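Local coordinates for Non-structural protein (PDB 3IFU) that serves, in this Nsp1alpha part of the viral polyprotein, as a zinc-binding papain-like leader cysteine protease and probably suppresses host interferon-beta production, at residues Trp77-Phe82 with His146-Pro151; Gly139-Ser144 with Thr156-Asn161. All blocks are in the same frame, centred on the assembly; numbering follows the deposited sequence.

Contact 1: Trp77-Phe82 with His146-Pro151; sequences WLSAIF and HVSDKP. With ZN (zinc ion), chain B.
Ser79 OG lies against the backbone of Asp149 and receives a weak hydrogen bond from Asp149 N at 2.9 Å. The bond is strongly bent, with 124° at the hydrogen. With chi1 at 171° the hydroxyl of Ser79 extends opposite the backbone N and reaches Asp149. Asp149 OD1 is 3.0 Å from the same Ser79 OG. Asp149 CG sits between its own backbone N and carbonyl carbon (chi1 68°), which keeps OD1 near Ser79 OG, while its OD2 accepts a hydrogen bond from Glu20 N. Two residues before Asp149 the contact is apolar. Val147 CG2 touches both Trp77 CA and Ala80 CB, 4.0 Å from each. Trp77 CB points away from the other segment, and its ring meets Tyr106 of helix 94-108 edge-to-face. His146, next to Val147 in the chain, binds zinc through ND1 at 2.2 Å. Cys70, Cys76 and the C-terminal carboxylate of Met180 complete the site. The contact thus joins segment 77-82, which runs into helix 81-87, to strand 147-148 in the papain-like protease domain. A weak, bent polar link from Asp149 N sits beside the buried apolar packing of Val147, and the neighbouring His146 is fixed by zinc.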
ATOM      1  N   TRP A  77      10.646  11.433  -7.912  1.00 42.27           N
ATOM      2  CA  TRP A  77      10.806  11.298  -6.466  1.00 42.65           C
ATOM      3  C   TRP A  77       9.533  11.717  -5.740  1.00 41.73           C
ATOM      4  O   TRP A  77       9.344  11.385  -4.573  1.00 43.33           O
ATOM      5  CB  TRP A  77      11.977  12.141  -5.948  1.00 43.93           C
ATOM      6  CG  TRP A  77      12.034  13.522  -6.522  1.00 46.92           C
ATOM      7  CD1 TRP A  77      12.739  13.918  -7.621  1.00 47.61           C
ATOM      8  CD2 TRP A  77      11.342  14.684  -6.047  1.00 47.02           C
ATOM      9  NE1 TRP A  77      12.531  15.252  -7.863  1.00 48.92           N
ATOM     10  CE2 TRP A  77      11.679  15.750  -6.909  1.00 49.36           C
ATOM     11  CE3 TRP A  77      10.468  14.929  -4.976  1.00 49.24           C
ATOM     12  CZ2 TRP A  77      11.177  17.049  -6.734  1.00 48.74           C
ATOM     13  CZ3 TRP A  77       9.966  16.223  -4.801  1.00 50.11           C
ATOM     14  CH2 TRP A  77      10.325  17.264  -5.678  1.00 50.11           C
ATOM     15  N   LEU A  78       8.663  12.449  -6.430  1.00 42.10           N
ATOM     16  CA  LEU A  78       7.400  12.889  -5.842  1.00 42.06           C
ATOM     17  C   LEU A  78       6.570  11.656  -5.521  1.00 43.95           C
ATOM     18  O   LEU A  78       5.658  11.686  -4.683  1.00 45.40           O
ATOM     19  CB  LEU A  78       6.628  13.787  -6.817  1.00 39.23           C
ATOM     20  CG  LEU A  78       7.037  15.258  -6.899  1.00 37.15           C
ATOM     21  CD1 LEU A  78       6.255  15.949  -7.994  1.00 34.22           C
ATOM     22  CD2 LEU A  78       6.773  15.926  -5.567  1.00 36.34           C
ATOM     23  N   SER A  79       6.912  10.569  -6.203  1.00 43.07           N
ATOM     24  CA  SER A  79       6.247   9.289  -6.044  1.00 41.54           C
ATOM     25  C   SER A  79       6.827   8.464  -4.885  1.00 40.52           C
ATOM     26  O   SER A  79       6.211   7.506  -4.436  1.00 40.66           O
ATOM     27  CB  SER A  79       6.361   8.524  -7.366  1.00 43.03           C
ATOM     28  OG  SER A  79       5.920   7.191  -7.240  1.00 50.02           O
ATOM     29  N   ALA A  80       8.007   8.838  -4.391  1.00 39.18           N
ATOM     30  CA  ALA A  80       8.636   8.103  -3.298  1.00 37.19           C
ATOM     31  C   ALA A  80       8.344   8.687  -1.914  1.00 37.52           C
ATOM     32  O   ALA A  80       8.598   8.035  -0.892  1.00 35.28           O
ATOM     33  CB  ALA A  80      10.135   8.027  -3.520  1.00 36.94           C
ATOM     34  N   ILE A  81       7.791   9.898  -1.880  1.00 36.12           N
ATOM     35  CA  ILE A  81       7.484  10.562  -0.616  1.00 36.99           C
ATOM     36  C   ILE A  81       6.580   9.762   0.339  1.00 37.61           C
ATOM     37  O   ILE A  81       6.942   9.540   1.501  1.00 36.85           O
ATOM     38  CB  ILE A  81       6.876  11.968  -0.860  1.00 35.46           C
ATOM     39  CG1 ILE A  81       7.848  12.804  -1.704  1.00 37.25           C
ATOM     40  CG2 ILE A  81       6.619  12.665   0.468  1.00 32.76           C
ATOM     41  CD1 ILE A  81       7.502  14.258  -1.803  1.00 36.73           C
ATOM     42  N   PHE A  82       5.422   9.320  -0.143  1.00 36.62           N
ATOM     43  CA  PHE A  82       4.507   8.555   0.692  1.00 36.94           C
ATOM     44  C   PHE A  82       5.063   7.203   1.173  1.00 36.52           C
ATOM     45  O   PHE A  82       5.013   6.906   2.366  1.00 40.16           O
ATOM     46  CB  PHE A  82       3.171   8.328  -0.028  1.00 38.03           C
ATOM     47  CG  PHE A  82       2.190   7.535   0.777  1.00 37.46           C
ATOM     48  CD1 PHE A  82       1.590   8.087   1.905  1.00 37.97           C
ATOM     49  CD2 PHE A  82       1.926   6.208   0.462  1.00 37.53           C
ATOM     50  CE1 PHE A  82       0.746   7.326   2.715  1.00 35.92           C
ATOM     51  CE2 PHE A  82       1.084   5.442   1.266  1.00 36.87           C
ATOM     52  CZ  PHE A  82       0.495   6.006   2.397  1.00 37.06           C
ATOM     53  N   HIS A 146      15.624   6.144 -11.930  1.00 43.97           N
ATOM     54  CA  HIS A 146      14.289   6.520 -11.490  1.00 41.95           C
ATOM     55  C   HIS A 146      13.714   5.710 -10.342  1.00 41.28           C
ATOM     56  O   HIS A 146      14.239   4.662  -9.978  1.00 42.86           O
ATOM     57  CB  HIS A 146      13.353   6.437 -12.686  1.00 41.27           C
ATOM     58  CG  HIS A 146      13.933   7.025 -13.934  1.00 43.49           C
ATOM     59  ND1 HIS A 146      13.992   8.382 -14.160  1.00 41.21           N
ATOM     60  CD2 HIS A 146      14.517   6.440 -15.007  1.00 42.63           C
ATOM     61  CE1 HIS A 146      14.581   8.610 -15.319  1.00 38.72           C
ATOM     62  NE2 HIS A 146      14.910   7.448 -15.852  1.00 41.75           N
ATOM     63  N   VAL A 147      12.628   6.217  -9.773  1.00 39.85           N
ATOM     64  CA  VAL A 147      11.937   5.540  -8.686  1.00 37.68           C
ATOM     65  C   VAL A 147      10.439   5.713  -8.890  1.00 38.27           C
ATOM     66  O   VAL A 147      10.001   6.597  -9.628  1.00 37.07           O
ATOM     67  CB  VAL A 147      12.312   6.111  -7.281  1.00 36.75           C
ATOM     68  CG1 VAL A 147      13.806   6.003  -7.049  1.00 34.22           C
ATOM     69  CG2 VAL A 147      11.840   7.544  -7.145  1.00 34.20           C
ATOM     70  N   SER A 148       9.659   4.865  -8.228  1.00 38.70           N
ATOM     71  CA  SER A 148       8.205   4.916  -8.313  1.00 38.17           C
ATOM     72  C   SER A 148       7.631   4.166  -7.123  1.00 39.56           C
ATOM     73  O   SER A 148       8.341   3.401  -6.457  1.00 38.17           O
ATOM     74  CB  SER A 148       7.715   4.267  -9.612  1.00 38.11           C
ATOM     75  OG  SER A 148       6.305   4.378  -9.740  1.00 38.54           O
ATOM     76  N   ASP A 149       6.348   4.385  -6.853  1.00 39.98           N
ATOM     77  CA  ASP A 149       5.697   3.707  -5.740  1.00 42.23           C
ATOM     78  C   ASP A 149       5.065   2.402  -6.231  1.00 42.01           C
ATOM     79  O   ASP A 149       4.482   1.638  -5.466  1.00 42.51           O
ATOM     80  CB  ASP A 149       4.656   4.633  -5.096  1.00 40.93           C
ATOM     81  CG  ASP A 149       3.468   4.905  -5.996  1.00 43.74           C
ATOM     82  OD1 ASP A 149       3.661   5.241  -7.184  1.00 47.14           O
ATOM     83  OD2 ASP A 149       2.330   4.792  -5.500  1.00 43.22           O
ATOM     84  N   LYS A 150       5.209   2.150  -7.524  1.00 43.31           N
ATOM     85  CA  LYS A 150       4.680   0.941  -8.143  1.00 44.74           C
ATOM     86  C   LYS A 150       5.717   0.390  -9.120  1.00 43.52           C
ATOM     87  O   LYS A 150       6.582   1.122  -9.594  1.00 42.15           O
ATOM     88  CB  LYS A 150       3.367   1.251  -8.874  1.00 46.06           C
ATOM     89  CG  LYS A 150       2.158   1.391  -7.951  1.00 50.22           C
ATOM     90  CD  LYS A 150       1.763   0.035  -7.367  1.00 54.32           C
ATOM     91  CE  LYS A 150       0.473   0.096  -6.556  1.00 57.12           C
ATOM     92  NZ  LYS A 150       0.633   0.890  -5.304  1.00 61.92           N
ATOM     93  N   PRO A 151       5.652  -0.917  -9.416  1.00 42.86           N
ATOM     94  CA  PRO A 151       6.596  -1.548 -10.342  1.00 42.48           C
ATOM     95  C   PRO A 151       6.510  -0.907 -11.719  1.00 42.30           C
ATOM     96  O   PRO A 151       5.469  -0.365 -12.090  1.00 43.31           O
ATOM     97  CB  PRO A 151       6.130  -3.001 -10.370  1.00 41.94           C
ATOM     98  CG  PRO A 151       5.493  -3.185  -9.042  1.00 39.53           C
ATOM     99  CD  PRO A 151       4.710  -1.913  -8.885  1.00 40.91           C
TER
HETATM  100 ZN    ZN B 181      12.668   9.851 -13.156  1.00 64.76          ZN

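Contact 2: Gly139-Ser144 with Thr156-Asn161; sequences GVYANS and THVLTN
Tyr141 lays one face of its ring over Val158 CG2, a CH-pi contact 3.8 Å from that methyl to the ring centroid and 17° off the ring normal. The methyl is offset toward the rim, and Tyr141 CE1 lies 3.7 Å from Val158 CG2. The two side chains run side by side, and the two residues form a non-hydrogen-bonded pair of the antiparallel strands. Tyr141 CG is anti to its carbonyl carbon (chi1 -68°), which swings the ring along the sheet over its neighbour. On the other face of the sheet Val140 and Leu159 meet, with their CB atoms 4.0 Å apart. These two residues form a hydrogen-bonded pair. Leu159 N donates to Val140 O at 2.8 Å, and the longer return bond from Val140 N to Leu159 O measures 3.3 Å. Ala142 and His157 form the next such pair, with Ala142 N to His157 O at 2.8 Å. Ala142 O takes two donors, His157 N at 2.9 Å and Thr156 N at 2.7 Å, from opposite faces of its carbonyl plane. Thr156 and His157 therefore both face Ala142, a classic beta bulge at the start of strand 157-160. Strand 127-130 flanks strand 157-160 on its other side, and Trp128 touches both His157 and Leu159. Val140 is covered by Pro83, Ile84 and Met87 of helix 81-87, and Val147 of strand 147-148 packs on Val140 and Ala142.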
ATOM      1  N   GLY A 139       5.840   0.468  -1.352  1.00 40.18           N
ATOM      2  CA  GLY A 139       7.262   0.352  -1.586  1.00 39.90           C
ATOM      3  C   GLY A 139       7.764   1.337  -2.615  1.00 39.54           C
ATOM      4  O   GLY A 139       6.999   2.055  -3.255  1.00 38.44           O
ATOM      5  N   VAL A 140       9.077   1.387  -2.753  1.00 38.84           N
ATOM      6  CA  VAL A 140       9.683   2.264  -3.727  1.00 40.71           C
ATOM      7  C   VAL A 140      10.414   1.357  -4.697  1.00 40.40           C
ATOM      8  O   VAL A 140      11.318   0.630  -4.313  1.00 37.90           O
ATOM      9  CB  VAL A 140      10.681   3.247  -3.069  1.00 42.26           C
ATOM     10  CG1 VAL A 140      11.259   4.187  -4.120  1.00 44.39           C
ATOM     11  CG2 VAL A 140       9.977   4.049  -1.986  1.00 42.03           C
ATOM     12  N   TYR A 141       9.979   1.373  -5.950  1.00 42.79           N
ATOM     13  CA  TYR A 141      10.603   0.566  -6.984  1.00 43.12           C
ATOM     14  C   TYR A 141      11.606   1.466  -7.647  1.00 43.18           C
ATOM     15  O   TYR A 141      11.369   2.662  -7.765  1.00 43.81           O
ATOM     16  CB  TYR A 141       9.544   0.087  -7.967  1.00 44.77           C
ATOM     17  CG  TYR A 141       8.613  -0.903  -7.318  1.00 47.73           C
ATOM     18  CD1 TYR A 141       8.785  -2.270  -7.503  1.00 47.33           C
ATOM     19  CD2 TYR A 141       7.610  -0.474  -6.442  1.00 47.37           C
ATOM     20  CE1 TYR A 141       7.990  -3.192  -6.829  1.00 48.47           C
ATOM     21  CE2 TYR A 141       6.808  -1.390  -5.763  1.00 48.36           C
ATOM     22  CZ  TYR A 141       7.005  -2.748  -5.959  1.00 48.07           C
ATOM     23  OH  TYR A 141       6.242  -3.665  -5.275  1.00 48.82           O
ATOM     24  N   ALA A 142      12.732   0.909  -8.077  1.00 43.87           N
ATOM     25  CA  ALA A 142      13.750   1.750  -8.681  1.00 42.52           C
ATOM     26  C   ALA A 142      14.779   1.029  -9.522  1.00 42.55           C
ATOM     27  O   ALA A 142      14.831  -0.197  -9.566  1.00 42.06           O
ATOM     28  CB  ALA A 142      14.464   2.530  -7.576  1.00 40.01           C
ATOM     29  N   ASN A 143      15.583   1.832 -10.208  1.00 43.55           N
ATOM     30  CA  ASN A 143      16.700   1.360 -11.010  1.00 45.25           C
ATOM     31  C   ASN A 143      17.769   2.422 -10.784  1.00 45.95           C
ATOM     32  O   ASN A 143      17.716   3.122  -9.774  1.00 44.77           O
ATOM     33  CB  ASN A 143      16.330   1.174 -12.501  1.00 45.25           C
ATOM     34  CG  ASN A 143      15.854   2.446 -13.187  1.00 44.05           C
ATOM     35  OD1 ASN A 143      15.294   2.381 -14.282  1.00 46.46           O
ATOM     36  ND2 ASN A 143      16.077   3.594 -12.569  1.00 43.51           N
ATOM     37  N   SER A 144      18.718   2.565 -11.698  1.00 48.31           N
ATOM     38  CA  SER A 144      19.791   3.537 -11.509  1.00 49.44           C
ATOM     39  C   SER A 144      19.460   5.006 -11.801  1.00 49.61           C
ATOM     40  O   SER A 144      20.269   5.893 -11.521  1.00 50.19           O
ATOM     41  CB  SER A 144      21.016   3.112 -12.328  1.00 50.42           C
ATOM     42  OG  SER A 144      20.725   3.071 -13.716  1.00 52.35           O
ATOM     43  N   THR A 156      14.707  -2.474 -11.031  1.00 48.24           N
ATOM     44  CA  THR A 156      15.533  -3.614 -10.658  1.00 48.16           C
ATOM     45  C   THR A 156      15.530  -3.859  -9.156  1.00 47.74           C
ATOM     46  O   THR A 156      15.894  -4.940  -8.700  1.00 48.82           O
ATOM     47  CB  THR A 156      17.000  -3.403 -11.094  1.00 47.64           C
ATOM     48  OG1 THR A 156      17.583  -2.365 -10.301  1.00 47.98           O
ATOM     49  CG2 THR A 156      17.072  -2.995 -12.559  1.00 45.51           C
ATOM     50  N   HIS A 157      15.121  -2.858  -8.387  1.00 46.96           N
ATOM     51  CA  HIS A 157      15.096  -2.997  -6.937  1.00 47.35           C
ATOM     52  C   HIS A 157      13.848  -2.432  -6.282  1.00 47.13           C
ATOM     53  O   HIS A 157      13.201  -1.531  -6.812  1.00 47.27           O
ATOM     54  CB  HIS A 157      16.331  -2.327  -6.340  1.00 49.30           C
ATOM     55  CG  HIS A 157      17.613  -2.964  -6.762  1.00 51.97           C
ATOM     56  ND1 HIS A 157      18.072  -4.141  -6.210  1.00 52.98           N
ATOM     57  CD2 HIS A 157      18.488  -2.639  -7.742  1.00 51.97           C
ATOM     58  CE1 HIS A 157      19.172  -4.516  -6.837  1.00 53.05           C
ATOM     59  NE2 HIS A 157      19.445  -3.623  -7.771  1.00 54.21           N
ATOM     60  N   VAL A 158      13.512  -2.981  -5.121  1.00 46.37           N
ATOM     61  CA  VAL A 158      12.356  -2.519  -4.374  1.00 43.76           C
ATOM     62  C   VAL A 158      12.755  -2.301  -2.922  1.00 43.87           C
ATOM     63  O   VAL A 158      13.371  -3.160  -2.298  1.00 43.85           O
ATOM     64  CB  VAL A 158      11.195  -3.526  -4.445  1.00 43.25           C
ATOM     65  CG1 VAL A 158      11.629  -4.864  -3.874  1.00 40.94           C
ATOM     66  CG2 VAL A 158       9.983  -2.975  -3.701  1.00 43.58           C
ATOM     67  N   LEU A 159      12.415  -1.127  -2.405  1.00 43.48           N
ATOM     68  CA  LEU A 159      12.716  -0.750  -1.031  1.00 43.31           C
ATOM     69  C   LEU A 159      11.480  -1.037  -0.184  1.00 44.09           C
ATOM     70  O   LEU A 159      10.411  -0.457  -0.411  1.00 44.61           O
ATOM     71  CB  LEU A 159      13.055   0.740  -0.973  1.00 41.73           C
ATOM     72  CG  LEU A 159      13.316   1.388   0.386  1.00 44.01           C
ATOM     73  CD1 LEU A 159      14.577   0.814   1.001  1.00 42.37           C
ATOM     74  CD2 LEU A 159      13.450   2.900   0.206  1.00 43.85           C
ATOM     75  N   THR A 160      11.613  -1.937   0.783  1.00 42.45           N
ATOM     76  CA  THR A 160      10.474  -2.258   1.627  1.00 42.01           C
ATOM     77  C   THR A 160      10.871  -2.592   3.054  1.00 42.14           C
ATOM     78  O   THR A 160      11.999  -2.995   3.325  1.00 41.95           O
ATOM     79  CB  THR A 160       9.667  -3.438   1.044  1.00 42.76           C
ATOM     80  OG1 THR A 160       8.490  -3.650   1.830  1.00 39.56           O
ATOM     81  CG2 THR A 160      10.508  -4.708   1.042  1.00 42.13           C
ATOM     82  N   ASN A 161       9.929  -2.415   3.967  1.00 43.08           N
ATOM     83  CA  ASN A 161      10.170  -2.711   5.369  1.00 43.90           C
ATOM     84  C   ASN A 161       9.554  -4.061   5.689  1.00 42.39           C
ATOM     85  O   ASN A 161       9.529  -4.489   6.833  1.00 45.00           O
ATOM     86  CB  ASN A 161       9.565  -1.626   6.272  1.00 44.36           C
ATOM     87  CG  ASN A 161       8.052  -1.537   6.160  1.00 44.68           C
ATOM     88  OD1 ASN A 161       7.407  -0.846   6.948  1.00 47.28           O
ATOM     89  ND2 ASN A 161       7.480  -2.225   5.179  1.00 44.10           N
TER

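Overall arrangement
Leading from the N terminus, the chain passes the N-terminal zinc finger and reaches 77-82. It then runs through helices 81-87, 94-108 and 113-118 and strand 127-130 before entering 139-144. Contact 1 closes this long excursion when 146-151 returns to 77-82. Contact 2 closes a much shorter loop, from 139-144 to 156-161, which carries strand 147-148 within it. The four segments alternate, so the two contacts cross. Strands 140-142 and 147-148 are neighbours in one antiparallel sheet. Ser148 O and Tyr141 N, 2.7 Å apart, probably form a hydrogen bond between them. Contact 1 thereby ties the helical part to the sheet edge, and contact 2 pairs its central strands.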